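Local structure of sugar ABC transporter (Sugar-binding protein) (Bacillus halodurans, 4YO7) at residues I171-D175 and L218-W222. The protein binds myo-inositol and probably serves as the solute-binding component of a sugar ABC transporter. Residues are numbered along the deposited sequence; the frame is centred on the assembly and turned at random.
Sequences IAIMD and LMENW
The benzo end of the W222 indole reaches the strand at A172, I173 and M174. A172 CB comes in obliquely, 3.5 Å from W222 CZ3. W222 CH2 comes within 3.5 Å of I173 O, which sits near the ring plane at its edge, so this carbonyl meets the rim of the indole; I173 CB points away from helix 218-222, and its side chain packs on T187, N190 and I194 of helix 181-195. CG anti to the carbonyl carbon (chi1 -80°), with chi2 near -10°, brings the six-membered ring of W222 to the strand. L218, one helical turn earlier, lays its CG 3.8 Å above one face of that ring, over its centre. The segment axes approach to 11.0 Å at 151°, and no hydrogen bond joins them; the contact is made by apolar side chains and the I173 carbonyl. In this parallel alpha/beta domain of the periplasmic binding protein fold, helix 212-224 connects outer strand 200-207 to strand 231-234 in a beta-alpha-beta crossover, packing over strand 169-175, which lies between those two. M174, a selenomethionine, slants past W222, with M174 CG 3.6 Å from W222 CH2. Extended beyond CG, its chain carries M174 CE to 3.7 Å from W222 CZ3, where the methyl also meets M219 at its N and CB. L218 CD2 also touches M174 CG, at 4.1 Å. Replacing W222 with an alanine would probably open a gap between A172 and L218 and give the M174 chain more freedom to turn. Beyond this pair, M174 and M219 both reach A243 of helix 237-249.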
# COMPACT_ATOMS: atom_id res chain seq x y z
N ILE A 171 -10.21 2.03 -20.87
CA ILE A 171 -9.42 2.08 -19.65
C ILE A 171 -8.24 1.13 -19.77
O ILE A 171 -8.41 -0.01 -20.19
CB ILE A 171 -10.27 1.71 -18.43
CG1 ILE A 171 -11.58 2.50 -18.42
CG2 ILE A 171 -9.48 1.93 -17.15
CD1 ILE A 171 -11.39 4.00 -18.39
N ALA A 172 -7.04 1.59 -19.40
CA ALA A 172 -5.86 0.75 -19.26
C ALA A 172 -5.53 0.67 -17.77
O ALA A 172 -5.33 1.70 -17.12
CB ALA A 172 -4.68 1.33 -20.04
N ILE A 173 -5.53 -0.54 -17.22
CA ILE A 173 -5.27 -0.76 -15.80
C ILE A 173 -3.86 -1.27 -15.59
O ILE A 173 -3.47 -2.28 -16.19
CB ILE A 173 -6.27 -1.78 -15.18
CG1 ILE A 173 -7.69 -1.19 -15.18
CG2 ILE A 173 -5.87 -2.14 -13.75
CD1 ILE A 173 -8.75 -2.16 -14.70
N MSE A 174 -3.09 -0.57 -14.75
CA MSE A 174 -1.77 -1.05 -14.31
C MSE A 174 -1.89 -1.76 -12.98
O MSE A 174 -2.09 -1.15 -11.93
CB MSE A 174 -0.76 0.10 -14.20
CG MSE A 174 -0.52 0.77 -15.51
SE MSE A 174 0.98 2.02 -15.33
CE MSE A 174 1.38 2.20 -17.23
N ASP A 175 -1.79 -3.08 -13.05
CA ASP A 175 -1.67 -3.92 -11.87
C ASP A 175 -0.36 -3.69 -11.15
O ASP A 175 0.71 -3.50 -11.77
CB ASP A 175 -1.75 -5.43 -12.21
CG ASP A 175 -3.16 -5.96 -12.38
OD1 ASP A 175 -4.08 -5.63 -11.57
OD2 ASP A 175 -3.34 -6.77 -13.32
N LEU A 218 5.93 0.07 -19.42
CA LEU A 218 4.65 -0.48 -19.78
C LEU A 218 3.86 0.54 -20.59
O LEU A 218 3.29 0.21 -21.63
CB LEU A 218 3.88 -0.92 -18.54
CG LEU A 218 2.48 -1.49 -18.75
CD1 LEU A 218 2.51 -2.62 -19.79
CD2 LEU A 218 1.89 -1.95 -17.40
N MSE A 219 3.80 1.78 -20.12
CA MSE A 219 3.08 2.82 -20.86
C MSE A 219 3.65 2.99 -22.27
O MSE A 219 2.89 3.15 -23.23
CB MSE A 219 3.15 4.15 -20.13
CG MSE A 219 2.30 5.23 -20.73
SE MSE A 219 0.43 4.92 -20.36
CE MSE A 219 -0.18 4.63 -22.15
N GLU A 220 4.97 2.97 -22.39
CA GLU A 220 5.63 3.07 -23.69
C GLU A 220 5.14 1.96 -24.63
O GLU A 220 4.83 2.23 -25.80
CB GLU A 220 7.14 2.99 -23.54
CG GLU A 220 7.80 4.28 -23.05
CD GLU A 220 9.28 4.13 -22.69
OE1 GLU A 220 9.83 3.01 -22.79
OE2 GLU A 220 9.91 5.13 -22.31
N ASN A 221 5.10 0.73 -24.12
CA ASN A 221 4.66 -0.41 -24.92
C ASN A 221 3.19 -0.27 -25.30
O ASN A 221 2.80 -0.56 -26.43
CB ASN A 221 4.93 -1.71 -24.15
CG ASN A 221 6.41 -2.01 -24.04
OD1 ASN A 221 7.22 -1.45 -24.78
ND2 ASN A 221 6.78 -2.91 -23.15
N TRP A 222 2.38 0.20 -24.37
CA TRP A 222 0.98 0.40 -24.65
C TRP A 222 0.77 1.45 -25.74
O TRP A 222 -0.09 1.28 -26.60
CB TRP A 222 0.27 0.82 -23.39
CG TRP A 222 -0.07 -0.32 -22.46
CD1 TRP A 222 0.01 -1.67 -22.71
CD2 TRP A 222 -0.59 -0.19 -21.13
NE1 TRP A 222 -0.44 -2.38 -21.61
CE2 TRP A 222 -0.81 -1.49 -20.63
CE3 TRP A 222 -0.89 0.90 -20.32
CZ2 TRP A 222 -1.32 -1.72 -19.36
CZ3 TRP A 222 -1.39 0.66 -19.07
CH2 TRP A 222 -1.60 -0.63 -18.60